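Local coordinates for protein glycosyltransferase Gtf1 (Streptococcus pneumoniae, PDB 4PQG) that belongs to the GT-B glycosyltransferases, with two Rossmann-like domains and an added extended beta-sheet domain, and carries bound uridine-5'-diphosphate in this model, at residues 116-121 and 139-144; 427-432 and 463-468; 431-436 and 450-455. All coordinates share one frame; numbering follows the deposited sequence.

Overall arrangement
Interaction 1 stands apart from the other two: its centre lies about 59 Å from that of interaction 2, across the centre of the chain. It joins neighbouring strands at a partly exposed end of the antiparallel extended beta-sheet domain, through backbone hydrogen bonds and CH-pi contacts. Interactions 2 and 3 belong to one Rossmann-like domain and share Phe431 and Asp432. Interaction 2 is buried and lacks hydrogen bonds, packing strand 428-431 against helix 458-474 by aromatic and aliphatic groups. Interaction 3 takes over where that strand and strand 447-450 run out into loops; closer to the surface, it turns to backbone hydrogen bonding, a bridging water and a serine side chain.

Interaction 1 (116-121 and 139-144); sequences DQDKFV and VFKGNL
Phe120 pairs with Val139, and Lys119 with Phe140, where strands 119-125 and 133-140 form a hairpin of the antiparallel meander in the extended beta-sheet domain. Backbone bonds set the register. Val139 N reaches Phe120 O at 3.0 Å and Phe120 N returns to Val139 O at 3.2 Å, while Lys119 and Phe140 make the next, non-hydrogen-bonded pair. Past it both chains turn, and Asp118 O accepts Lys141 N at 2.6 Å in its carbonyl plane. A water also donates to Asp118 O and accepts from Gly142 N, so a single carbonyl fastens one turn to the other.

Each turn has residues fitted to it. In the type I turn 116-119, the short side chain of Asp116 reaches forward so that OD1 accepts from Asp118 N, an Asx turn. In the type I' turn 140-143, Lys141 and Gly142 have positive phi, a conformation glycine adopts easily.

Ring contacts follow on both faces of the sheet. With chi1 at 63°, Phe120 CG sits between its backbone N and carbonyl carbon, which lays the ring over its neighbour: Val139 CB is 3.9 Å from the ring centroid, and both valine methyls touch the rim. Across the sheet, Asp118 CB lies over a face of Phe140, 4.1 Å from the centroid. Lys119 shares that side with Phe140, but its NZ bonds to Gly97 O.

The opposite charges Asp118 OD1 and Lys141 NZ, 4.9 Å apart, form no salt bridge; any attraction is probably weak. Lys141 runs alongside the carboxylate, with its aliphatic CG 3.4 Å from Asp118 CG.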
loop_
_atom_site.group_PDB
_atom_site.type_symbol
_atom_site.label_atom_id
_atom_site.label_comp_id
_atom_site.label_asym_id
_atom_site.label_seq_id
_atom_site.Cartn_x
_atom_site.Cartn_y
_atom_site.Cartn_z
ATOM N N ASP A 116 -36.419 25.702 -4.164
ATOM C CA ASP A 116 -36.428 25.060 -5.468
ATOM C C ASP A 116 -36.393 23.547 -5.187
ATOM O O ASP A 116 -35.333 22.962 -4.935
ATOM C CB ASP A 116 -35.223 25.516 -6.304
ATOM C CG ASP A 116 -35.273 25.016 -7.752
ATOM O OD1 ASP A 116 -35.872 23.943 -8.012
ATOM O OD2 ASP A 116 -34.701 25.700 -8.633
ATOM N N GLN A 117 -37.580 22.941 -5.199
ATOM C CA GLN A 117 -37.774 21.528 -4.865
ATOM C C GLN A 117 -36.999 20.596 -5.800
ATOM O O GLN A 117 -36.744 19.434 -5.469
ATOM C CB GLN A 117 -39.265 21.185 -4.944
ATOM C CG GLN A 117 -39.715 20.113 -3.972
ATOM C CD GLN A 117 -40.195 20.692 -2.652
ATOM O OE1 GLN A 117 -41.337 20.468 -2.250
ATOM N NE2 GLN A 117 -39.331 21.452 -1.976
ATOM N N ASP A 118 -36.631 21.119 -6.966
ATOM C CA ASP A 118 -35.938 20.335 -7.976
ATOM C C ASP A 118 -34.459 20.092 -7.679
ATOM O O ASP A 118 -33.877 19.166 -8.231
ATOM C CB ASP A 118 -36.105 20.983 -9.352
ATOM C CG ASP A 118 -37.541 20.944 -9.847
ATOM O OD1 ASP A 118 -38.265 19.972 -9.525
ATOM O OD2 ASP A 118 -37.935 21.882 -10.574
ATOM N N LYS A 119 -33.858 20.901 -6.812
ATOM C CA LYS A 119 -32.428 20.790 -6.568
ATOM C C LYS A 119 -32.039 20.501 -5.112
ATOM O O LYS A 119 -32.633 21.043 -4.184
ATOM C CB LYS A 119 -31.683 22.017 -7.129
ATOM C CG LYS A 119 -31.439 23.180 -6.168
ATOM C CD LYS A 119 -31.008 24.436 -6.924
ATOM C CE LYS A 119 -30.512 25.544 -6.002
ATOM N NZ LYS A 119 -29.102 25.369 -5.538
ATOM N N PHE A 120 -31.054 19.622 -4.929
ATOM C CA PHE A 120 -30.383 19.458 -3.639
ATOM C C PHE A 120 -28.881 19.176 -3.784
ATOM O O PHE A 120 -28.424 18.740 -4.843
ATOM C CB PHE A 120 -31.071 18.403 -2.751
ATOM C CG PHE A 120 -31.075 17.002 -3.310
ATOM C CD1 PHE A 120 -29.968 16.160 -3.154
ATOM C CD2 PHE A 120 -32.215 16.492 -3.935
ATOM C CE1 PHE A 120 -29.987 14.857 -3.650
ATOM C CE2 PHE A 120 -32.241 15.187 -4.428
ATOM C CZ PHE A 120 -31.122 14.369 -4.286
ATOM N N VAL A 121 -28.133 19.444 -2.718
ATOM C CA VAL A 121 -26.699 19.203 -2.669
ATOM C C VAL A 121 -26.440 18.189 -1.564
ATOM O O VAL A 121 -26.938 18.347 -0.441
ATOM C CB VAL A 121 -25.917 20.502 -2.358
ATOM C CG1 VAL A 121 -24.425 20.234 -2.275
ATOM C CG2 VAL A 121 -26.200 21.568 -3.406
ATOM N N VAL A 139 -27.658 17.649 -7.552
ATOM C CA VAL A 139 -28.707 16.832 -8.152
ATOM C C VAL A 139 -29.864 17.730 -8.577
ATOM O O VAL A 139 -30.299 18.600 -7.812
ATOM C CB VAL A 139 -29.184 15.727 -7.172
ATOM C CG1 VAL A 139 -30.229 14.842 -7.820
ATOM C CG2 VAL A 139 -28.015 14.873 -6.690
ATOM N N PHE A 140 -30.324 17.552 -9.813
ATOM C CA PHE A 140 -31.456 18.310 -10.320
ATOM C C PHE A 140 -32.550 17.354 -10.781
ATOM O O PHE A 140 -32.273 16.386 -11.507
ATOM C CB PHE A 140 -31.047 19.244 -11.450
ATOM C CG PHE A 140 -32.070 20.293 -11.755
ATOM C CD1 PHE A 140 -32.213 21.410 -10.928
ATOM C CD2 PHE A 140 -32.913 20.163 -12.859
ATOM C CE1 PHE A 140 -33.178 22.380 -11.202
ATOM C CE2 PHE A 140 -33.874 21.130 -13.141
ATOM C CZ PHE A 140 -34.006 22.238 -12.313
ATOM N N LYS A 141 -33.779 17.616 -10.327
ATOM C CA LYS A 141 -34.931 16.738 -10.587
ATOM C C LYS A 141 -34.525 15.262 -10.591
ATOM O O LYS A 141 -34.768 14.537 -11.555
ATOM C CB LYS A 141 -35.641 17.131 -11.892
ATOM C CG LYS A 141 -36.255 18.534 -11.869
ATOM C CD LYS A 141 -37.201 18.826 -13.039
ATOM C CE LYS A 141 -38.509 18.039 -12.944
ATOM N NZ LYS A 141 -39.501 18.381 -14.008
ATOM N N GLY A 142 -33.861 14.838 -9.513
ATOM C CA GLY A 142 -33.469 13.437 -9.339
ATOM C C GLY A 142 -32.160 13.016 -9.983
ATOM O O GLY A 142 -31.597 11.977 -9.619
ATOM N N ASN A 143 -31.666 13.821 -10.923
ATOM C CA ASN A 143 -30.463 13.471 -11.689
ATOM C C ASN A 143 -29.183 14.180 -11.253
ATOM O O ASN A 143 -29.131 15.407 -11.163
ATOM C CB ASN A 143 -30.694 13.699 -13.177
ATOM C CG ASN A 143 -31.789 12.811 -13.732
ATOM O OD1 ASN A 143 -31.856 11.616 -13.428
ATOM N ND2 ASN A 143 -32.654 13.394 -14.550
ATOM N N LEU A 144 -28.162 13.379 -10.989
ATOM C CA LEU A 144 -26.845 13.872 -10.628
ATOM C C LEU A 144 -26.199 14.553 -11.832
ATOM O O LEU A 144 -26.054 13.959 -12.885
ATOM C CB LEU A 144 -25.986 12.718 -10.144
ATOM C CG LEU A 144 -24.527 12.967 -9.774
ATOM C CD1 LEU A 144 -24.410 13.906 -8.597
ATOM C CD2 LEU A 144 -23.903 11.619 -9.428
HETATM O O HOH W 1 -33.107 16.473 -7.302
#

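Interaction 2 (427-432 and 463-468); sequences PLIGFD and QAYAAK
Tyr465, on helix 458-474, drives its ring edge at the face of Phe431 in strand 428-431, a T-shaped pair with planes at 85° and centroids 5.3 Å apart. The tyrosine hydroxyl stands over the centre of the phenylalanine ring, with Tyr465 OH 3.4 Å from Phe431 CD2. Lower on the same edge, Tyr465 CE2 meets Phe431 CZ at 3.8 Å.

Ile429 comes from the other direction, sliding past the tyrosine: its CG2 touches Tyr465 CD1 at 3.9 Å. That methyl is anti to the backbone N (CG1 takes chi1 -58°), and it also faces Lys468 CB, the aliphatic base of a side chain whose NZ leads off to Gln471. Gly430 lies between Ile429 and Phe431, and its backbone passes beside Tyr465.

The strand and helix segments run nearly antiparallel, their axes 9.7 Å apart, as befits a helix laid on a Rossmann-like sheet. Leu346 and Ala349 of helix 343-353 also touch Tyr465.

No hydrogen bond crosses this contact; Phe431 N and Tyr465 OH are close, but at a poor angle. The buried hydroxyl instead bonds to Thr407 O, so tyrosine combines apolar packing with one satisfied polar tip.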
loop_
_atom_site.group_PDB
_atom_site.type_symbol
_atom_site.label_atom_id
_atom_site.label_comp_id
_atom_site.label_asym_id
_atom_site.label_seq_id
_atom_site.Cartn_x
_atom_site.Cartn_y
_atom_site.Cartn_z
ATOM N N PRO A 427 8.262 -13.726 19.013
ATOM C CA PRO A 427 8.600 -14.944 18.291
ATOM C C PRO A 427 7.641 -15.089 17.116
ATOM O O PRO A 427 6.513 -14.593 17.189
ATOM C CB PRO A 427 8.328 -16.053 19.320
ATOM C CG PRO A 427 8.442 -15.359 20.639
ATOM C CD PRO A 427 7.814 -14.018 20.389
ATOM N N LEU A 428 8.093 -15.750 16.054
ATOM C CA LEU A 428 7.263 -15.971 14.867
ATOM C C LEU A 428 7.021 -17.460 14.639
ATOM O O LEU A 428 7.939 -18.261 14.753
ATOM C CB LEU A 428 7.925 -15.368 13.619
ATOM C CG LEU A 428 8.505 -13.952 13.663
ATOM C CD1 LEU A 428 9.073 -13.584 12.302
ATOM C CD2 LEU A 428 7.457 -12.940 14.075
ATOM N N ILE A 429 5.788 -17.832 14.306
ATOM C CA ILE A 429 5.517 -19.190 13.795
ATOM C C ILE A 429 4.969 -19.089 12.370
ATOM O O ILE A 429 3.919 -18.496 12.164
ATOM C CB ILE A 429 4.517 -19.962 14.695
ATOM C CG1 ILE A 429 5.042 -20.064 16.139
ATOM C CG2 ILE A 429 4.232 -21.335 14.105
ATOM C CD1 ILE A 429 4.016 -20.584 17.142
ATOM N N GLY A 430 5.682 -19.658 11.399
ATOM C CA GLY A 430 5.256 -19.589 10.005
ATOM C C GLY A 430 5.738 -20.727 9.135
ATOM O O GLY A 430 6.505 -21.591 9.578
ATOM N N PHE A 431 5.289 -20.730 7.886
ATOM C CA PHE A 431 5.713 -21.748 6.932
ATOM C C PHE A 431 7.180 -21.584 6.531
ATOM O O PHE A 431 7.692 -20.458 6.448
ATOM C CB PHE A 431 4.856 -21.689 5.672
ATOM C CG PHE A 431 3.485 -22.286 5.821
ATOM C CD1 PHE A 431 3.311 -23.634 6.161
ATOM C CD2 PHE A 431 2.350 -21.515 5.559
ATOM C CE1 PHE A 431 2.038 -24.182 6.254
ATOM C CE2 PHE A 431 1.075 -22.067 5.662
ATOM C CZ PHE A 431 0.922 -23.402 6.007
ATOM N N ASP A 432 7.845 -22.716 6.290
ATOM C CA ASP A 432 9.207 -22.731 5.788
ATOM C C ASP A 432 9.187 -22.429 4.290
ATOM O O ASP A 432 9.327 -23.327 3.459
ATOM C CB ASP A 432 9.845 -24.097 6.055
ATOM C CG ASP A 432 11.365 -24.091 5.885
ATOM O OD1 ASP A 432 11.933 -23.076 5.430
ATOM O OD2 ASP A 432 12.000 -25.112 6.217
ATOM N N GLN A 463 -3.414 -28.709 12.503
ATOM C CA GLN A 463 -2.813 -29.582 13.510
ATOM C C GLN A 463 -1.358 -29.198 13.758
ATOM O O GLN A 463 -0.908 -29.188 14.900
ATOM C CB GLN A 463 -2.943 -31.053 13.085
ATOM C CG GLN A 463 -1.929 -32.017 13.680
ATOM C CD GLN A 463 -2.097 -33.438 13.142
ATOM O OE1 GLN A 463 -1.221 -33.971 12.440
ATOM N NE2 GLN A 463 -3.243 -34.052 13.444
ATOM N N ALA A 464 -0.638 -28.857 12.694
ATOM C CA ALA A 464 0.760 -28.446 12.818
ATOM C C ALA A 464 0.897 -27.142 13.591
ATOM O O ALA A 464 1.625 -27.087 14.584
ATOM C CB ALA A 464 1.439 -28.357 11.452
ATOM N N TYR A 465 0.202 -26.090 13.154
ATOM C CA TYR A 465 0.245 -24.811 13.879
ATOM C C TYR A 465 -0.193 -24.973 15.341
ATOM O O TYR A 465 0.490 -24.475 16.247
ATOM C CB TYR A 465 -0.594 -23.733 13.172
ATOM C CG TYR A 465 0.145 -23.030 12.062
ATOM C CD1 TYR A 465 0.794 -21.810 12.290
ATOM C CD2 TYR A 465 0.207 -23.589 10.782
ATOM C CE1 TYR A 465 1.486 -21.167 11.269
ATOM C CE2 TYR A 465 0.877 -22.946 9.757
ATOM C CZ TYR A 465 1.509 -21.736 9.999
ATOM O OH TYR A 465 2.185 -21.126 8.967
ATOM N N ALA A 466 -1.313 -25.671 15.565
ATOM C CA ALA A 466 -1.793 -25.947 16.933
ATOM C C ALA A 466 -0.697 -26.586 17.777
ATOM O O ALA A 466 -0.422 -26.113 18.880
ATOM C CB ALA A 466 -3.025 -26.839 16.927
ATOM N N ALA A 467 -0.065 -27.636 17.240
ATOM C CA ALA A 467 1.022 -28.347 17.931
ATOM C C ALA A 467 2.202 -27.435 18.247
ATOM O O ALA A 467 2.814 -27.538 19.313
ATOM C CB ALA A 467 1.492 -29.539 17.106
ATOM N N LYS A 468 2.531 -26.545 17.317
ATOM C CA LYS A 468 3.669 -25.654 17.504
ATOM C C LYS A 468 3.415 -24.546 18.525
ATOM O O LYS A 468 4.298 -24.217 19.335
ATOM C CB LYS A 468 4.165 -25.098 16.166
ATOM C CG LYS A 468 5.041 -26.074 15.395
ATOM C CD LYS A 468 6.190 -26.560 16.275
ATOM C CE LYS A 468 7.092 -27.513 15.537
ATOM N NZ LYS A 468 8.239 -27.902 16.398
#

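Interaction 3 (431-436 and 450-455); sequences FDVPYG and IPSSSD
Asp432 N donates to Ile450 O at 2.8 Å, as the parallel strands 428-431 and 447-450 give way to loops. The bond is nearly straight at hydrogen, yet the donor stands 43° out of the carbonyl plane. Phe431 CA makes a C-H...O contact with the same oxygen at 3.3 Å, and Ile450 O lies in plane at the edge of the Phe431 ring, so this carbonyl is held by backbone and aromatic edge alike.

Ser452 lies over the rim of the Phe431 face opposite the one met by Tyr465. Its OG is anti to the backbone N (chi1 -171°) and hangs above the ring, while Ser452 CB touches Phe431 CD1 at 3.7 Å. Such a small side chain fits between the ring and Val433, whose CG1 lies 3.9 Å from Ser452 CB. With chi1 at -73°, Val433 CG1 is anti to its carbonyl carbon and turned to the serine. A water accepts a hydrogen bond from Ser452 N and donates one to Asp432 O, continuing the strand pairing where direct bonds have ended.

Asp432 centres an inverse gamma turn, closed by a weak Val433 N to Phe431 O bond. Its CB rests against Ile450 O, and its carboxylate leads off to Gln438. The Ile450 side chain diverges from that of Phe431 and packs on Ala464, Tyr465 and Lys468 of helix 458-474.

This contact keeps its distance from the bound uridine-5'-diphosphate, about 12 Å from the Val433 side chain, and does not touch it. It nevertheless belongs to the loops leaving the C-terminal ends of parallel strands, the side on which Rossmann-like domains, including those of the GT-B fold, bind their ligands.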
loop_
_atom_site.group_PDB
_atom_site.type_symbol
_atom_site.label_atom_id
_atom_site.label_comp_id
_atom_site.label_asym_id
_atom_site.label_seq_id
_atom_site.Cartn_x
_atom_site.Cartn_y
_atom_site.Cartn_z
ATOM N N PHE A 431 5.289 -20.730 7.886
ATOM C CA PHE A 431 5.713 -21.748 6.932
ATOM C C PHE A 431 7.180 -21.584 6.531
ATOM O O PHE A 431 7.692 -20.458 6.448
ATOM C CB PHE A 431 4.856 -21.689 5.672
ATOM C CG PHE A 431 3.485 -22.286 5.821
ATOM C CD1 PHE A 431 3.311 -23.634 6.161
ATOM C CD2 PHE A 431 2.350 -21.515 5.559
ATOM C CE1 PHE A 431 2.038 -24.182 6.254
ATOM C CE2 PHE A 431 1.075 -22.067 5.662
ATOM C CZ PHE A 431 0.922 -23.402 6.007
ATOM N N ASP A 432 7.845 -22.716 6.290
ATOM C CA ASP A 432 9.207 -22.731 5.788
ATOM C C ASP A 432 9.187 -22.429 4.290
ATOM O O ASP A 432 9.327 -23.327 3.459
ATOM C CB ASP A 432 9.845 -24.097 6.055
ATOM C CG ASP A 432 11.365 -24.091 5.885
ATOM O OD1 ASP A 432 11.933 -23.076 5.430
ATOM O OD2 ASP A 432 12.000 -25.112 6.217
ATOM N N VAL A 433 8.972 -21.158 3.951
ATOM C CA VAL A 433 8.836 -20.748 2.556
ATOM C C VAL A 433 9.602 -19.453 2.331
ATOM O O VAL A 433 9.712 -18.644 3.243
ATOM C CB VAL A 433 7.349 -20.565 2.128
ATOM C CG1 VAL A 433 6.647 -21.918 1.988
ATOM C CG2 VAL A 433 6.596 -19.646 3.081
ATOM N N PRO A 434 10.142 -19.259 1.119
ATOM C CA PRO A 434 10.868 -18.022 0.835
ATOM C C PRO A 434 9.925 -16.819 0.627
ATOM O O PRO A 434 8.740 -17.011 0.405
ATOM C CB PRO A 434 11.628 -18.357 -0.451
ATOM C CG PRO A 434 10.800 -19.394 -1.122
ATOM C CD PRO A 434 10.113 -20.176 -0.035
ATOM N N TYR A 435 10.418 -15.588 0.753
ATOM C CA TYR A 435 11.767 -15.284 1.256
ATOM C C TYR A 435 11.759 -14.852 2.712
ATOM O O TYR A 435 12.683 -15.173 3.474
ATOM C CB TYR A 435 12.403 -14.204 0.383
ATOM C CG TYR A 435 12.441 -14.630 -1.053
ATOM C CD1 TYR A 435 13.445 -15.471 -1.512
ATOM C CD2 TYR A 435 11.445 -14.224 -1.951
ATOM C CE1 TYR A 435 13.480 -15.898 -2.831
ATOM C CE2 TYR A 435 11.478 -14.620 -3.276
ATOM C CZ TYR A 435 12.487 -15.455 -3.719
ATOM O OH TYR A 435 12.514 -15.879 -5.024
ATOM N N GLY A 436 10.712 -14.124 3.105
ATOM C CA GLY A 436 10.675 -13.455 4.409
ATOM C C GLY A 436 10.758 -14.340 5.639
ATOM O O GLY A 436 11.490 -14.032 6.587
ATOM N N ILE A 450 7.359 -24.168 9.941
ATOM C CA ILE A 450 6.532 -25.340 9.691
ATOM C C ILE A 450 6.660 -25.766 8.232
ATOM O O ILE A 450 6.442 -24.952 7.339
ATOM C CB ILE A 450 5.067 -25.061 10.083
ATOM C CG1 ILE A 450 5.013 -24.739 11.586
ATOM C CG2 ILE A 450 4.154 -26.224 9.682
ATOM C CD1 ILE A 450 3.642 -24.442 12.149
ATOM N N PRO A 451 7.023 -27.046 7.983
ATOM C CA PRO A 451 7.137 -27.538 6.611
ATOM C C PRO A 451 5.844 -27.259 5.878
ATOM O O PRO A 451 4.778 -27.389 6.460
ATOM C CB PRO A 451 7.312 -29.055 6.785
ATOM C CG PRO A 451 7.841 -29.220 8.165
ATOM C CD PRO A 451 7.231 -28.116 8.971
ATOM N N SER A 452 5.946 -26.837 4.626
ATOM C CA SER A 452 4.776 -26.545 3.816
ATOM C C SER A 452 4.704 -27.589 2.718
ATOM O O SER A 452 5.732 -28.094 2.263
ATOM C CB SER A 452 4.887 -25.146 3.201
ATOM O OG SER A 452 3.669 -24.741 2.580
ATOM N N SER A 453 3.491 -27.915 2.295
ATOM C CA SER A 453 3.307 -28.830 1.167
ATOM C C SER A 453 2.403 -28.200 0.107
ATOM O O SER A 453 1.528 -27.392 0.429
ATOM C CB SER A 453 2.739 -30.163 1.649
ATOM O OG SER A 453 2.612 -31.072 0.576
ATOM N N SER A 454 2.614 -28.571 -1.153
ATOM C CA SER A 454 1.824 -28.008 -2.247
ATOM C C SER A 454 0.354 -28.455 -2.225
ATOM O O SER A 454 -0.515 -27.728 -2.714
ATOM C CB SER A 454 2.472 -28.299 -3.605
ATOM O OG SER A 454 2.558 -29.691 -3.849
ATOM N N ASP A 455 0.062 -29.621 -1.646
ATOM C CA ASP A 455 -1.335 -30.070 -1.582
ATOM C C ASP A 455 -2.162 -29.365 -0.492
ATOM O O ASP A 455 -3.395 -29.414 -0.517
ATOM C CB ASP A 455 -1.460 -31.602 -1.517
ATOM C CG ASP A 455 -0.627 -32.218 -0.418
ATOM O OD1 ASP A 455 -0.334 -31.535 0.599
ATOM O OD2 ASP A 455 -0.262 -33.404 -0.579
HETATM O O HOH W 2 8.724 -26.342 3.363
#